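Local coordinates for protein oligopeptide ABC transporter OppAIV (Borrelia burgdorferi B31, PDB 4GL8) that probably binds oligopeptides outside the cytoplasmic membrane and delivers them to an ABC transporter for uptake, at residues Y254-V266 against S500-W512. Residues are numbered along the deposited sequence; the frame is centred on the assembly and turned at random.
Sequences YLNDELDAIFKNV and SSYLFRNDKWKGW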
ATOM      1  N   TYR A 254       4.156  11.362  23.205  1.00 30.82           N
ATOM      2  CA  TYR A 254       5.539  11.117  22.888  1.00 29.97           C
ATOM      3  C   TYR A 254       6.467  12.056  23.701  1.00 31.46           C
ATOM      4  O   TYR A 254       7.505  11.628  24.200  1.00 30.13           O
ATOM      5  CB  TYR A 254       5.743  11.271  21.375  1.00 29.24           C
ATOM      6  CG  TYR A 254       7.178  11.089  20.943  1.00 28.03           C
ATOM      7  CD1 TYR A 254       7.657   9.833  20.608  1.00 27.22           C
ATOM      8  CD2 TYR A 254       8.058  12.160  20.900  1.00 28.47           C
ATOM      9  CE1 TYR A 254       8.964   9.644  20.217  1.00 27.64           C
ATOM     10  CE2 TYR A 254       9.387  11.978  20.520  1.00 28.26           C
ATOM     11  CZ  TYR A 254       9.839  10.718  20.194  1.00 27.88           C
ATOM     12  OH  TYR A 254      11.148  10.495  19.820  1.00 28.10           O
ATOM     13  N   LEU A 255       6.063  13.320  23.853  1.00 33.15           N
ATOM     14  CA  LEU A 255       6.794  14.302  24.663  1.00 35.20           C
ATOM     15  C   LEU A 255       6.751  13.996  26.145  1.00 35.89           C
ATOM     16  O   LEU A 255       7.631  14.430  26.863  1.00 35.14           O
ATOM     17  CB  LEU A 255       6.246  15.718  24.484  1.00 36.50           C
ATOM     18  CG  LEU A 255       6.585  16.490  23.218  1.00 38.04           C
ATOM     19  CD1 LEU A 255       5.945  17.877  23.298  1.00 39.35           C
ATOM     20  CD2 LEU A 255       8.089  16.613  23.028  1.00 38.37           C
ATOM     21  N   ASN A 256       5.735  13.258  26.591  1.00 37.28           N
ATOM     22  CA  ASN A 256       5.608  12.841  28.000  1.00 39.08           C
ATOM     23  C   ASN A 256       6.045  11.384  28.217  1.00 37.55           C
ATOM     24  O   ASN A 256       5.627  10.743  29.181  1.00 37.57           O
ATOM     25  CB  ASN A 256       4.147  13.038  28.467  1.00 40.97           C
ATOM     26  CG  ASN A 256       3.975  12.950  29.994  1.00 41.97           C
ATOM     27  OD1 ASN A 256       4.734  13.522  30.776  1.00 43.28           O
ATOM     28  ND2 ASN A 256       2.948  12.238  30.412  1.00 42.90           N
ATOM     29  N   ASP A 257       6.873  10.862  27.312  1.00 35.66           N
ATOM     30  CA  ASP A 257       7.516   9.551  27.486  1.00 36.04           C
ATOM     31  C   ASP A 257       6.518   8.384  27.489  1.00 34.55           C
ATOM     32  O   ASP A 257       6.770   7.378  28.146  1.00 32.84           O
ATOM     33  CB  ASP A 257       8.358   9.551  28.795  1.00 38.51           C
ATOM     34  CG  ASP A 257       9.477   8.465  28.821  1.00 39.92           C
ATOM     35  OD1 ASP A 257       9.917   7.967  27.752  1.00 38.57           O
ATOM     36  OD2 ASP A 257       9.937   8.132  29.946  1.00 42.87           O
ATOM     37  N   GLU A 258       5.392   8.513  26.780  1.00 33.00           N
ATOM     38  CA  GLU A 258       4.376   7.428  26.730  1.00 33.99           C
ATOM     39  C   GLU A 258       4.309   6.734  25.352  1.00 33.08           C
ATOM     40  O   GLU A 258       3.480   5.824  25.120  1.00 31.64           O
ATOM     41  CB  GLU A 258       2.977   7.957  27.020  1.00 36.03           C
ATOM     42  CG  GLU A 258       2.743   8.796  28.271  1.00 38.65           C
ATOM     43  CD  GLU A 258       1.381   9.518  28.195  1.00 40.26           C
ATOM     44  OE1 GLU A 258       0.429   8.899  27.687  1.00 41.71           O
ATOM     45  OE2 GLU A 258       1.245  10.696  28.610  1.00 40.85           O
ATOM     46  N   LEU A 259       5.125   7.208  24.416  1.00 30.96           N
ATOM     47  CA  LEU A 259       5.292   6.531  23.143  1.00 29.47           C
ATOM     48  C   LEU A 259       6.780   6.499  22.812  1.00 27.38           C
ATOM     49  O   LEU A 259       7.477   7.475  23.001  1.00 27.13           O
ATOM     50  CB  LEU A 259       4.507   7.227  22.024  1.00 29.67           C
ATOM     51  CG  LEU A 259       2.969   7.115  22.057  1.00 30.56           C
ATOM     52  CD1 LEU A 259       2.365   7.998  20.981  1.00 30.85           C
ATOM     53  CD2 LEU A 259       2.484   5.699  21.845  1.00 30.60           C
ATOM     54  N   ASP A 260       7.242   5.367  22.307  1.00 25.26           N
ATOM     55  CA  ASP A 260       8.597   5.229  21.836  1.00 25.02           C
ATOM     56  C   ASP A 260       8.745   5.737  20.415  1.00 24.29           C
ATOM     57  O   ASP A 260       9.869   5.986  19.961  1.00 24.37           O
ATOM     58  CB  ASP A 260       9.019   3.761  21.930  1.00 25.01           C
ATOM     59  CG  ASP A 260       8.944   3.242  23.354  1.00 25.41           C
ATOM     60  OD1 ASP A 260       9.850   3.540  24.129  1.00 26.47           O
ATOM     61  OD2 ASP A 260       7.951   2.595  23.720  1.00 27.05           O
ATOM     62  N   ALA A 261       7.629   5.869  19.699  1.00 23.44           N
ATOM     63  CA  ALA A 261       7.693   6.281  18.299  1.00 23.55           C
ATOM     64  C   ALA A 261       6.361   6.699  17.743  1.00 23.92           C
ATOM     65  O   ALA A 261       5.310   6.259  18.215  1.00 25.37           O
ATOM     66  CB  ALA A 261       8.252   5.154  17.449  1.00 23.05           C
ATOM     67  N   ILE A 262       6.413   7.536  16.714  1.00 24.91           N
ATOM     68  CA  ILE A 262       5.252   7.916  15.932  1.00 25.20           C
ATOM     69  C   ILE A 262       5.622   7.775  14.451  1.00 26.59           C
ATOM     70  O   ILE A 262       6.516   8.466  13.960  1.00 27.76           O
ATOM     71  CB  ILE A 262       4.812   9.367  16.229  1.00 25.80           C
ATOM     72  CG1 ILE A 262       4.425   9.526  17.690  1.00 26.56           C
ATOM     73  CG2 ILE A 262       3.595   9.745  15.407  1.00 27.06           C
ATOM     74  CD1 ILE A 262       4.034  10.940  18.077  1.00 27.04           C
ATOM     75  N   PHE A 263       4.943   6.887  13.734  1.00 27.72           N
ATOM     76  CA  PHE A 263       5.245   6.661  12.317  1.00 28.57           C
ATOM     77  C   PHE A 263       4.260   7.459  11.490  1.00 29.60           C
ATOM     78  O   PHE A 263       3.062   7.255  11.581  1.00 28.06           O
ATOM     79  CB  PHE A 263       5.161   5.164  11.971  1.00 28.57           C
ATOM     80  CG  PHE A 263       6.332   4.336  12.468  1.00 28.71           C
ATOM     81  CD1 PHE A 263       7.317   4.878  13.313  1.00 29.07           C
ATOM     82  CD2 PHE A 263       6.437   2.992  12.105  1.00 28.13           C
ATOM     83  CE1 PHE A 263       8.387   4.106  13.740  1.00 29.02           C
ATOM     84  CE2 PHE A 263       7.505   2.221  12.533  1.00 27.68           C
ATOM     85  CZ  PHE A 263       8.478   2.771  13.358  1.00 27.47           C
ATOM     86  N   LYS A 264       4.779   8.415  10.732  1.00 32.86           N
ATOM     87  CA  LYS A 264       3.998   9.150   9.728  1.00 36.87           C
ATOM     88  C   LYS A 264       3.030  10.179  10.335  1.00 36.41           C
ATOM     89  O   LYS A 264       2.965  11.311   9.849  1.00 36.24           O
ATOM     90  CB  LYS A 264       3.244   8.189   8.779  1.00 39.15           C
ATOM     91  CG  LYS A 264       4.137   7.325   7.897  1.00 41.84           C
ATOM     92  CD  LYS A 264       3.360   6.209   7.182  1.00 43.59           C
ATOM     93  CE  LYS A 264       2.422   6.721   6.087  1.00 47.19           C
ATOM     94  NZ  LYS A 264       3.063   6.838   4.736  1.00 50.22           N
ATOM     95  N   ASN A 265       2.327   9.808  11.407  1.00 35.22           N
ATOM     96  CA  ASN A 265       1.256  10.636  11.976  1.00 35.23           C
ATOM     97  C   ASN A 265       1.766  11.774  12.877  1.00 35.09           C
ATOM     98  O   ASN A 265       1.338  11.903  14.026  1.00 36.02           O
ATOM     99  CB  ASN A 265       0.277   9.736  12.767  1.00 35.49           C
ATOM    100  CG  ASN A 265      -0.976  10.477  13.240  1.00 36.54           C
ATOM    101  OD1 ASN A 265      -1.514  11.323  12.519  1.00 36.05           O
ATOM    102  ND2 ASN A 265      -1.445  10.163  14.463  1.00 36.50           N
ATOM    103  N   VAL A 266       2.676  12.590  12.362  1.00 33.90           N
ATOM    104  CA  VAL A 266       3.221  13.731  13.118  1.00 34.79           C
ATOM    105  C   VAL A 266       2.377  15.005  12.939  1.00 34.71           C
ATOM    106  O   VAL A 266       1.594  15.104  12.009  1.00 32.59           O
ATOM    107  CB  VAL A 266       4.666  14.025  12.717  1.00 34.84           C
ATOM    108  CG1 VAL A 266       5.515  12.791  12.944  1.00 34.97           C
ATOM    109  CG2 VAL A 266       4.751  14.491  11.261  1.00 35.41           C
ATOM    110  N   SER A 500       7.721  10.415   3.951  1.00 30.89           N
ATOM    111  CA  SER A 500       7.094  10.234   5.252  1.00 30.60           C
ATOM    112  C   SER A 500       7.988  10.699   6.395  1.00 28.67           C
ATOM    113  O   SER A 500       9.197  10.655   6.308  1.00 26.56           O
ATOM    114  CB  SER A 500       6.746   8.772   5.452  1.00 32.79           C
ATOM    115  OG  SER A 500       5.524   8.466   4.801  1.00 37.18           O
ATOM    116  N   SER A 501       7.359  11.087   7.491  1.00 28.27           N
ATOM    117  CA  SER A 501       8.050  11.636   8.651  1.00 28.23           C
ATOM    118  C   SER A 501       7.910  10.667   9.822  1.00 27.88           C
ATOM    119  O   SER A 501       6.917   9.964   9.917  1.00 26.77           O
ATOM    120  CB  SER A 501       7.437  12.993   9.008  1.00 28.63           C
ATOM    121  OG  SER A 501       7.968  14.033   8.203  1.00 28.29           O
ATOM    122  N   TYR A 502       8.923  10.585  10.682  1.00 28.69           N
ATOM    123  CA  TYR A 502       8.860   9.688  11.850  1.00 28.64           C
ATOM    124  C   TYR A 502       9.528  10.298  13.065  1.00 29.75           C
ATOM    125  O   TYR A 502      10.498  11.079  12.928  1.00 29.78           O
ATOM    126  CB  TYR A 502       9.566   8.353  11.574  1.00 28.79           C
ATOM    127  CG  TYR A 502       9.255   7.714  10.253  1.00 28.37           C
ATOM    128  CD1 TYR A 502       8.394   6.604  10.173  1.00 28.37           C
ATOM    129  CD2 TYR A 502       9.834   8.191   9.077  1.00 27.61           C
ATOM    130  CE1 TYR A 502       8.109   6.016   8.964  1.00 27.73           C
ATOM    131  CE2 TYR A 502       9.551   7.605   7.860  1.00 28.49           C
ATOM    132  CZ  TYR A 502       8.691   6.519   7.806  1.00 28.46           C
ATOM    133  OH  TYR A 502       8.418   5.932   6.592  1.00 30.02           O
ATOM    134  N   LEU A 503       9.015   9.939  14.247  1.00 29.50           N
ATOM    135  CA  LEU A 503       9.712  10.190  15.511  1.00 29.94           C
ATOM    136  C   LEU A 503      10.008   8.841  16.119  1.00 29.51           C
ATOM    137  O   LEU A 503       9.141   7.976  16.164  1.00 29.61           O
ATOM    138  CB  LEU A 503       8.871  11.033  16.488  1.00 30.95           C
ATOM    139  CG  LEU A 503       8.573  12.472  16.041  1.00 31.46           C
ATOM    140  CD1 LEU A 503       7.441  13.073  16.865  1.00 32.49           C
ATOM    141  CD2 LEU A 503       9.812  13.343  16.138  1.00 32.10           C
ATOM    142  N   PHE A 504      11.228   8.675  16.615  1.00 30.29           N
ATOM    143  CA  PHE A 504      11.695   7.403  17.182  1.00 29.32           C
ATOM    144  C   PHE A 504      12.740   7.735  18.244  1.00 29.85           C
ATOM    145  O   PHE A 504      13.671   8.484  17.987  1.00 28.82           O
ATOM    146  CB  PHE A 504      12.273   6.548  16.055  1.00 28.33           C
ATOM    147  CG  PHE A 504      12.917   5.261  16.498  1.00 27.90           C
ATOM    148  CD1 PHE A 504      12.149   4.122  16.746  1.00 27.66           C
ATOM    149  CD2 PHE A 504      14.288   5.160  16.580  1.00 28.22           C
ATOM    150  CE1 PHE A 504      12.750   2.925  17.121  1.00 27.68           C
ATOM    151  CE2 PHE A 504      14.897   3.967  16.964  1.00 28.71           C
ATOM    152  CZ  PHE A 504      14.128   2.845  17.231  1.00 27.93           C
ATOM    153  N   ARG A 505      12.549   7.179  19.435  1.00 29.93           N
ATOM    154  CA  ARG A 505      13.395   7.436  20.591  1.00 30.13           C
ATOM    155  C   ARG A 505      14.731   6.697  20.463  1.00 30.75           C
ATOM    156  O   ARG A 505      14.943   5.635  21.073  1.00 29.75           O
ATOM    157  CB  ARG A 505      12.642   7.034  21.871  1.00 30.31           C
ATOM    158  CG  ARG A 505      11.502   7.996  22.239  1.00 29.68           C
ATOM    159  CD  ARG A 505      12.012   9.353  22.734  1.00 30.16           C
ATOM    160  NE  ARG A 505      12.949   9.234  23.871  1.00 31.10           N
ATOM    161  CZ  ARG A 505      12.605   9.110  25.158  1.00 31.14           C
ATOM    162  NH1 ARG A 505      11.328   9.101  25.557  1.00 30.64           N
ATOM    163  NH2 ARG A 505      13.551   8.964  26.064  1.00 31.77           N
ATOM    164  N   ASN A 506      15.612   7.257  19.623  1.00 31.13           N
ATOM    165  CA  ASN A 506      16.919   6.656  19.356  1.00 31.77           C
ATOM    166  C   ASN A 506      17.905   6.759  20.534  1.00 32.89           C
ATOM    167  O   ASN A 506      18.954   6.136  20.494  1.00 31.64           O
ATOM    168  CB  ASN A 506      17.545   7.187  18.047  1.00 31.81           C
ATOM    169  CG  ASN A 506      17.623   8.712  17.989  1.00 32.20           C
ATOM    170  OD1 ASN A 506      17.698   9.378  19.015  1.00 33.03           O
ATOM    171  ND2 ASN A 506      17.591   9.264  16.782  1.00 31.22           N
ATOM    172  N   ASP A 507      17.558   7.524  21.575  1.00 33.80           N
ATOM    173  CA  ASP A 507      18.272   7.454  22.862  1.00 35.50           C
ATOM    174  C   ASP A 507      17.958   6.201  23.719  1.00 35.88           C
ATOM    175  O   ASP A 507      18.692   5.898  24.665  1.00 36.21           O
ATOM    176  CB  ASP A 507      17.943   8.694  23.690  1.00 36.77           C
ATOM    177  CG  ASP A 507      16.462   8.782  24.017  1.00 36.81           C
ATOM    178  OD1 ASP A 507      15.631   8.587  23.093  1.00 35.75           O
ATOM    179  OD2 ASP A 507      16.133   9.008  25.198  1.00 37.74           O
ATOM    180  N   LYS A 508      16.860   5.506  23.411  1.00 34.52           N
ATOM    181  CA  LYS A 508      16.439   4.297  24.131  1.00 34.74           C
ATOM    182  C   LYS A 508      16.613   3.032  23.288  1.00 33.52           C
ATOM    183  O   LYS A 508      16.962   1.973  23.809  1.00 33.92           O
ATOM    184  CB  LYS A 508      14.951   4.374  24.487  1.00 35.40           C
ATOM    185  CG  LYS A 508      14.591   5.338  25.594  1.00 37.14           C
ATOM    186  CD  LYS A 508      13.071   5.352  25.820  1.00 38.43           C
ATOM    187  CE  LYS A 508      12.561   4.166  26.647  1.00 39.31           C
ATOM    188  NZ  LYS A 508      11.065   4.133  26.754  1.00 38.62           N
ATOM    189  N   TRP A 509      16.311   3.139  21.995  1.00 31.75           N
ATOM    190  CA  TRP A 509      16.310   1.999  21.110  1.00 30.57           C
ATOM    191  C   TRP A 509      17.259   2.128  19.921  1.00 30.82           C
ATOM    192  O   TRP A 509      17.620   3.234  19.504  1.00 31.54           O
ATOM    193  CB  TRP A 509      14.905   1.793  20.585  1.00 29.23           C
ATOM    194  CG  TRP A 509      13.864   1.805  21.658  1.00 29.25           C
ATOM    195  CD1 TRP A 509      13.079   2.856  22.024  1.00 29.18           C
ATOM    196  CD2 TRP A 509      13.507   0.730  22.504  1.00 29.03           C
ATOM    197  NE1 TRP A 509      12.236   2.491  23.037  1.00 28.91           N
ATOM    198  CE2 TRP A 509      12.481   1.185  23.349  1.00 29.33           C
ATOM    199  CE3 TRP A 509      13.943  -0.589  22.625  1.00 29.62           C
ATOM    200  CZ2 TRP A 509      11.882   0.369  24.294  1.00 29.80           C
ATOM    201  CZ3 TRP A 509      13.349  -1.400  23.572  1.00 29.84           C
ATOM    202  CH2 TRP A 509      12.331  -0.923  24.391  1.00 30.06           C
ATOM    203  N   LYS A 510      17.653   0.972  19.392  1.00 29.86           N
ATOM    204  CA  LYS A 510      18.278   0.865  18.093  1.00 29.11           C
ATOM    205  C   LYS A 510      17.557  -0.238  17.333  1.00 27.97           C
ATOM    206  O   LYS A 510      16.651  -0.882  17.880  1.00 26.89           O
ATOM    207  CB  LYS A 510      19.761   0.522  18.232  1.00 30.13           C
ATOM    208  CG  LYS A 510      20.066  -0.807  18.921  1.00 30.85           C
ATOM    209  CD  LYS A 510      21.568  -1.064  18.927  1.00 31.98           C
ATOM    210  CE  LYS A 510      21.931  -2.255  19.797  1.00 32.68           C
ATOM    211  NZ  LYS A 510      23.406  -2.409  19.917  1.00 34.59           N
ATOM    212  N   GLY A 511      17.972  -0.447  16.088  1.00 27.03           N
ATOM    213  CA  GLY A 511      17.475  -1.545  15.280  1.00 27.08           C
ATOM    214  C   GLY A 511      16.325  -1.227  14.351  1.00 26.81           C
ATOM    215  O   GLY A 511      15.680  -2.164  13.831  1.00 28.38           O
ATOM    216  N   TRP A 512      16.047   0.066  14.171  1.00 26.65           N
ATOM    217  CA  TRP A 512      15.059   0.558  13.228  1.00 27.10           C
ATOM    218  C   TRP A 512      15.597   1.730  12.410  1.00 28.68           C
ATOM    219  O   TRP A 512      16.337   2.565  12.897  1.00 29.45           O
ATOM    220  CB  TRP A 512      13.793   1.019  13.924  1.00 26.92           C
ATOM    221  CG  TRP A 512      12.814   1.666  12.966  1.00 26.41           C
ATOM    222  CD1 TRP A 512      11.902   1.036  12.177  1.00 25.81           C
ATOM    223  CD2 TRP A 512      12.688   3.063  12.685  1.00 26.57           C
ATOM    224  NE1 TRP A 512      11.222   1.948  11.408  1.00 25.22           N
ATOM    225  CE2 TRP A 512      11.680   3.202  11.710  1.00 26.25           C
ATOM    226  CE3 TRP A 512      13.334   4.213  13.165  1.00 27.72           C
ATOM    227  CZ2 TRP A 512      11.289   4.455  11.202  1.00 26.44           C
ATOM    228  CZ3 TRP A 512      12.948   5.449  12.665  1.00 27.84           C
ATOM    229  CH2 TRP A 512      11.932   5.558  11.690  1.00 27.20           C
TER
HETATM  230  O   HOH W   1       8.954   9.486  24.038  1.00 25.35           O
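L503 sets its CB over one face of the Y254 ring, 4.1 Å from the ring centroid, while its CD1 lies beside CD1 of I262, the two side chains pointing the same way from paired antiparallel strands, 261-263 and the end of 492-504. L503 and I262 form a hydrogen-bonded pair: I262 N donates to L503 O at 2.8 Å, and L503 N returns a nearly straight bond to I262 O. One residue along, on the other face of the sheet, Y502 turns its edge toward the face of the F263 ring, planes at 82°, and CZ of F263 sits over one face of W512, whose ring is nearly parallel but slid aside.

Where the strands part, R505 takes over. Its backbone N donates to D260 O. A bend at chi2 (-71°) lays CD 3.2 Å from Y254 OH, a hydroxyl hydrogen-bonded to D279, and a second at chi3 (-55°) turns the guanidinium toward two acids, D507 and D257. NE and NH2 grip D507 side-on, using the syn lone pair of each oxygen, whereas NH1 meets D257 OD1 at 2.8 Å from above the carboxylate plane. D257 closes the Schellman motif ending helix 247-255, so this salt bridge ties the helix end to the loop after the strand. NH1 also donates to a water that bonds Y254 O and L259 O.

D260 OD1 accepts from W509 NE1 at 2.8 Å, above the carboxylate plane, and from K508 NZ at 3.0 Å, nearly along the C-O axis; D260 OD2 takes K33 N of strand 31-35. A buried carboxylate with three such donors is probably stabilised as the anion. Charge thus gathers at this end; at the other, K264 N bonds S501 O and K264 NZ bonds S500 OG beside the aromatic cluster.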